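PDB 5V8S: flavoprotein from Thermotoga maritima, which probably transfers electrons as an oxidoreductase, pairing a di-iron site in a metallo-beta-lactamase-like domain with a flavodoxin-like domain expected to bind FMN. Local coordinates for residues 218-221 against 222-225; 247-250 against 251-254; 394-397 against 398-402. The protein carries 1 engineered substitution. One frame throughout, in Å; residues are numbered along the deposited sequence.

Contact 1 (218-221 against 222-225)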
# COMPACT_ATOMS: atom_id res chain seq x y z
N LYS A 218 20.16 -10.14 2.33
CA LYS A 218 20.42 -11.36 1.56
C LYS A 218 21.91 -11.68 1.48
O LYS A 218 22.29 -12.85 1.38
CB LYS A 218 19.75 -11.29 0.19
CG LYS A 218 20.24 -10.20 -0.72
CD LYS A 218 19.36 -10.13 -1.97
CE LYS A 218 19.92 -9.20 -3.03
NZ LYS A 218 20.36 -7.90 -2.49
N ASN A 219 22.79 -10.67 1.53
CA ASN A 219 24.22 -10.96 1.53
C ASN A 219 24.62 -11.78 2.75
O ASN A 219 25.56 -12.59 2.68
CB ASN A 219 25.03 -9.66 1.44
CG ASN A 219 25.06 -8.89 2.76
OD1 ASN A 219 24.14 -8.11 3.07
ND2 ASN A 219 26.12 -9.11 3.54
N TYR A 220 23.90 -11.62 3.86
CA TYR A 220 24.20 -12.39 5.07
C TYR A 220 23.71 -13.83 4.97
O TYR A 220 24.18 -14.68 5.74
CB TYR A 220 23.58 -11.71 6.29
CG TYR A 220 24.31 -10.45 6.73
CD1 TYR A 220 25.41 -10.53 7.57
CD2 TYR A 220 23.87 -9.20 6.33
CE1 TYR A 220 26.08 -9.38 7.96
CE2 TYR A 220 24.53 -8.06 6.72
CZ TYR A 220 25.63 -8.15 7.54
OH TYR A 220 26.26 -7.00 7.93
N ILE A 221 22.80 -14.13 4.05
CA ILE A 221 22.46 -15.52 3.76
C ILE A 221 23.67 -16.23 3.21
O ILE A 221 23.99 -17.35 3.61
CB ILE A 221 21.27 -15.59 2.77
CG1 ILE A 221 19.99 -15.12 3.44
CG2 ILE A 221 21.10 -17.01 2.20
CD1 ILE A 221 18.84 -14.97 2.45
N LEU A 222 24.37 -15.58 2.28
CA LEU A 222 25.55 -16.18 1.69
C LEU A 222 26.64 -16.39 2.73
O LEU A 222 27.28 -17.45 2.77
CB LEU A 222 26.03 -15.31 0.53
CG LEU A 222 24.97 -15.08 -0.54
CD1 LEU A 222 25.53 -14.19 -1.63
CD2 LEU A 222 24.50 -16.41 -1.12
N GLU A 223 26.86 -15.39 3.58
CA GLU A 223 27.84 -15.54 4.66
C GLU A 223 27.44 -16.66 5.62
O GLU A 223 28.29 -17.44 6.06
CB GLU A 223 27.97 -14.23 5.44
CG GLU A 223 28.72 -13.14 4.73
CD GLU A 223 29.11 -12.00 5.66
OE1 GLU A 223 29.11 -12.21 6.90
OE2 GLU A 223 29.42 -10.91 5.16
N GLY A 224 26.15 -16.72 5.99
CA GLY A 224 25.70 -17.75 6.90
C GLY A 224 25.83 -19.14 6.31
O GLY A 224 26.25 -20.08 6.99
N ALA A 225 25.46 -19.30 5.03
CA ALA A 225 25.61 -20.59 4.38
C ALA A 225 27.07 -21.03 4.35
O ALA A 225 27.37 -22.21 4.54
CB ALA A 225 25.05 -20.52 2.96

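Contact 2 (247-250 against 251-254)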
# COMPACT_ATOMS: atom_id res chain seq x y z
N ASP A 247 16.45 -34.19 2.78
CA ASP A 247 17.36 -33.48 1.88
C ASP A 247 17.49 -32.02 2.32
O ASP A 247 17.08 -31.10 1.61
CB ASP A 247 16.84 -33.57 0.44
CG ASP A 247 17.84 -33.12 -0.60
OD1 ASP A 247 18.99 -32.77 -0.28
OD2 ASP A 247 17.46 -33.11 -1.78
N PRO A 248 18.05 -31.77 3.51
CA PRO A 248 18.24 -30.37 3.94
C PRO A 248 19.11 -29.56 3.00
O PRO A 248 18.95 -28.34 2.94
CB PRO A 248 18.87 -30.50 5.34
CG PRO A 248 19.53 -31.83 5.31
CD PRO A 248 18.62 -32.71 4.50
N GLN A 249 20.03 -30.18 2.25
CA GLN A 249 20.88 -29.40 1.36
C GLN A 249 20.06 -28.77 0.24
O GLN A 249 20.41 -27.70 -0.26
CB GLN A 249 22.01 -30.26 0.77
CG GLN A 249 23.13 -29.44 0.15
CD GLN A 249 23.73 -28.42 1.12
OE1 GLN A 249 24.09 -28.74 2.26
NE2 GLN A 249 23.86 -27.18 0.66
N ARG A 250 18.94 -29.40 -0.13
CA ARG A 250 18.08 -28.81 -1.16
C ARG A 250 17.55 -27.46 -0.69
O ARG A 250 17.46 -26.51 -1.48
CB ARG A 250 16.92 -29.75 -1.47
CG ARG A 250 16.02 -29.28 -2.59
CD ARG A 250 14.95 -30.33 -2.87
NE ARG A 250 14.04 -29.95 -3.93
CZ ARG A 250 13.05 -30.72 -4.37
NH1 ARG A 250 12.85 -31.92 -3.84
NH2 ARG A 250 12.25 -30.29 -5.34
N LEU A 251 17.19 -27.38 0.58
CA LEU A 251 16.69 -26.12 1.13
C LEU A 251 17.81 -25.09 1.22
O LEU A 251 17.61 -23.92 0.88
CB LEU A 251 16.05 -26.38 2.49
CG LEU A 251 15.65 -25.12 3.26
CD1 LEU A 251 14.44 -24.45 2.63
CD2 LEU A 251 15.39 -25.43 4.70
N LEU A 252 19.00 -25.51 1.69
CA LEU A 252 20.11 -24.56 1.76
C LEU A 252 20.48 -24.04 0.37
O LEU A 252 20.74 -22.85 0.20
CB LEU A 252 21.30 -25.20 2.49
CG LEU A 252 20.97 -25.51 3.97
CD1 LEU A 252 22.09 -26.32 4.64
CD2 LEU A 252 20.65 -24.25 4.80
N ASN A 253 20.49 -24.93 -0.64
CA ASN A 253 20.78 -24.48 -2.00
C ASN A 253 19.73 -23.49 -2.48
O ASN A 253 20.05 -22.54 -3.20
CB ASN A 253 20.86 -25.65 -2.97
CG ASN A 253 22.04 -26.56 -2.73
OD1 ASN A 253 23.03 -26.17 -2.12
ND2 ASN A 253 21.93 -27.77 -3.21
N HIS A 254 18.46 -23.71 -2.11
CA HIS A 254 17.41 -22.78 -2.50
C HIS A 254 17.62 -21.41 -1.86
O HIS A 254 17.51 -20.38 -2.53
CB HIS A 254 16.03 -23.34 -2.13
CG HIS A 254 14.89 -22.51 -2.62
ND1 HIS A 254 14.47 -22.54 -3.93
CD2 HIS A 254 14.10 -21.61 -1.98
CE1 HIS A 254 13.46 -21.70 -4.08
NE2 HIS A 254 13.21 -21.13 -2.92

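Contact 3 (394-397 against 398-402)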
# COMPACT_ATOMS: atom_id res chain seq x y z
N ASP A 394 4.32 4.87 -31.09
CA ASP A 394 5.02 4.13 -32.15
C ASP A 394 5.33 2.73 -31.64
O ASP A 394 6.23 2.54 -30.81
CB ASP A 394 6.31 4.85 -32.53
CG ASP A 394 7.05 4.17 -33.68
OD1 ASP A 394 6.52 3.19 -34.25
OD2 ASP A 394 8.16 4.64 -34.03
N GLU A 395 4.61 1.73 -32.15
CA GLU A 395 4.85 0.35 -31.72
C GLU A 395 6.30 -0.08 -31.96
O GLU A 395 6.82 -0.95 -31.24
CB GLU A 395 3.85 -0.59 -32.41
CG GLU A 395 4.06 -0.79 -33.92
CD GLU A 395 3.62 0.41 -34.78
OE1 GLU A 395 3.05 1.40 -34.25
OE2 GLU A 395 3.85 0.37 -36.01
N ARG A 396 6.96 0.51 -32.95
CA ARG A 396 8.36 0.20 -33.24
C ARG A 396 9.26 0.44 -32.02
O ARG A 396 10.22 -0.31 -31.79
CB ARG A 396 8.79 1.04 -34.44
CG ARG A 396 10.17 0.81 -34.93
CD ARG A 396 10.38 1.39 -36.33
NE ARG A 396 11.38 0.58 -36.99
CZ ARG A 396 11.11 -0.46 -37.77
NH1 ARG A 396 9.86 -0.80 -38.05
NH2 ARG A 396 12.11 -1.15 -38.29
N LYS A 397 8.97 1.48 -31.24
CA LYS A 397 9.78 1.76 -30.06
C LYS A 397 9.61 0.69 -28.99
O LYS A 397 10.54 0.43 -28.23
CB LYS A 397 9.40 3.12 -29.46
CG LYS A 397 9.91 4.31 -30.25
CD LYS A 397 11.34 4.65 -29.86
CE LYS A 397 11.87 5.85 -30.63
NZ LYS A 397 12.19 5.52 -32.05
N ILE A 398 8.42 0.09 -28.90
CA ILE A 398 8.22 -1.01 -27.96
C ILE A 398 9.05 -2.21 -28.38
O ILE A 398 9.75 -2.83 -27.57
CB ILE A 398 6.73 -1.38 -27.87
CG1 ILE A 398 5.86 -0.15 -27.54
CG2 ILE A 398 6.55 -2.53 -26.86
CD1 ILE A 398 4.37 -0.43 -27.52
N GLU A 399 8.97 -2.56 -29.66
CA GLU A 399 9.74 -3.69 -30.17
C GLU A 399 11.23 -3.46 -30.00
O GLU A 399 11.98 -4.40 -29.68
CB GLU A 399 9.38 -3.91 -31.64
CG GLU A 399 8.26 -4.93 -31.83
CD GLU A 399 8.72 -6.36 -31.54
OE1 GLU A 399 7.93 -7.16 -31.00
OE2 GLU A 399 9.89 -6.69 -31.87
N GLU A 400 11.70 -2.22 -30.20
CA GLU A 400 13.12 -1.92 -30.02
C GLU A 400 13.54 -2.20 -28.58
O GLU A 400 14.63 -2.74 -28.35
CB GLU A 400 13.42 -0.45 -30.35
CG GLU A 400 13.52 -0.15 -31.82
CD GLU A 400 13.73 1.33 -32.11
OE1 GLU A 400 13.64 2.15 -31.16
OE2 GLU A 400 13.97 1.66 -33.29
N ALA A 401 12.71 -1.82 -27.62
CA ALA A 401 13.08 -2.02 -26.22
C ALA A 401 13.15 -3.50 -25.89
O ALA A 401 14.08 -3.95 -25.23
CB ALA A 401 12.07 -1.32 -25.30
N ILE A 402 12.15 -4.26 -26.32
CA ILE A 402 12.17 -5.70 -26.05
C ILE A 402 13.35 -6.36 -26.75
O ILE A 402 14.00 -7.26 -26.19
CB ILE A 402 10.82 -6.35 -26.42
CG1 ILE A 402 9.64 -5.63 -25.74
CG2 ILE A 402 10.84 -7.82 -26.04
CD1 ILE A 402 9.78 -5.42 -24.26

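Contact 1 (218-221 against 222-225)
Tyr220 and Glu223 meet in the first turns of helix 218-228, in the metallo-beta-lactamase-like part of this flavo di-iron protein. Their side chains run alongside each other and point the same way. Glu223 OE1 lies 4.1 Å from Tyr220 CD1, and the carboxylate is turned 52° from the ring. The other oxygen, Glu223 OE2, stands 4.1 Å from Asn219 ND2. This is a loose polar approach. The Asn219 amide leans over one face of the Tyr220 ring, with ND2 3.6 Å above its plane, displaced toward the rim. The torsion that brings it there sets Asn219 CG between the backbone N and the carbonyl carbon (chi1 75°). Glu223 takes a different course: its CG is anti to the carbonyl carbon, and the chain runs out extended to the carboxylate.

Ordinary helix bonds hold these groups in step. Glu223 N donates to Asn219 O, and Gly224 N to Tyr220 O.

Further out, the helix packs by its apolar side. Ile221 reaches Ile210 and Ile214 of helix 196-214, while Leu222 and Ala225 lie on helix 248-260. The Tyr220 ring meets Trp161 at an inclined angle. Lys218 turns toward the flavodoxin-like part, where NZ bonds to Asn350 O and makes a cation-pi contact with Tyr351. Ala225 N donates to Ile221 O at 2.8 Å, and Ala225 CB rests 3.4 Å from that same oxygen.

Contact 2 (247-250 against 251-254)
The backbone of 247-254 enters a helix after Asp247, and Pro248 O receives Leu252 N at 3.1 Å in the carbonyl plane, plus a weak bond from Leu251 N. Gln249 and Asn253, one turn apart, join their side chains on the exposed side. Gln249 NE2 donates to Asn253 OD1 over 3.1 Å, nearly straight at 170°. The acceptor lies in the Gln249 amide plane, but the donor stands 50° out of the Asn253 carbonyl plane. The two amides are inclined by 53°. Gln249 bends at chi2, which turns its amide toward Asn253. Gln249 NE2 also comes 3.7 Å from Leu252 CB, and the two side chains cross at about a right angle.

This is the N-terminal turn of helix 248-260, with Asp247 as N-cap: its OD1 accepts a weak bond from Arg250 N. Asp247 N is itself bound by Asp193 OD2. Arg250 stretches out fully extended from CG to NE and forms a salt bridge with Glu196 through NH1. His254 NE2 bonds to Thr207 OG1 of helix 196-214. On the inner side, Leu251 and Leu252 press on Leu236 of strand 235-238.

Contact 3 (394-397 against 398-402)
Glu395 O is gripped by two backbone donors at the start of helix 395-409. Glu399 N approaches Glu395 O almost in line with the carbonyl at 3.1 Å, and Ile398 N adds a weak, strongly bent bond. Ile398 CB also packs 3.4 Å from Glu395 O. One residue on, Arg396 O takes Glu400 N at 2.9 Å, and Glu400 CG lies 3.3 Å from the same oxygen.

Lys397 and Glu400 run side by side in the same direction. Their ion pair is long: Lys397 NZ is 3.8 Å from Glu400 OE1. Glu400 OE1 is slightly nearer to Lys397 CD, at 3.6 Å, so the lysine chain passes alongside the carboxylate. Bends at chi2 (-85°) and chi4 give Lys397 this path, whereas Glu400 stays extended beyond CG. The Arg396 guanidinium is near Glu400 OE2 but not in contact; its positive charge probably helps keep the carboxylate ionised.

Asp394 is the N-cap. Asp394 OD1 accepts Arg396 N at 3.0 Å, met from above the carboxylate plane.

The helix belongs to the flavodoxin-like fold, a parallel sheet flanked by helices. Ala401 rests on Leu356 and Phe358 of strand 354-360 and on Thr386 of strand 381-388. Ile398 and Ile402 lean on helix 278-292, where Glu399 OE1 also bonds to Ser289 OG.

In the fold
From the N terminus, contact 1 comes first, near the start of helix 218-228. Contact 2 opens the following helix, 248-260, after strand 235-238. Contact 3 starts the last helix of the chain, 395-409. Each is local to one helix. None closes a long loop, and the three follow in series without nesting or crossing. Contacts 1 and 2 are neighbours: their centres lie 14 Å apart, and both helices pack on helix 196-214 in the part that holds the di-iron site. Contact 3 is about 39 Å from contact 1, centre to centre, in the flavodoxin-like part, beside the five-stranded parallel sheet.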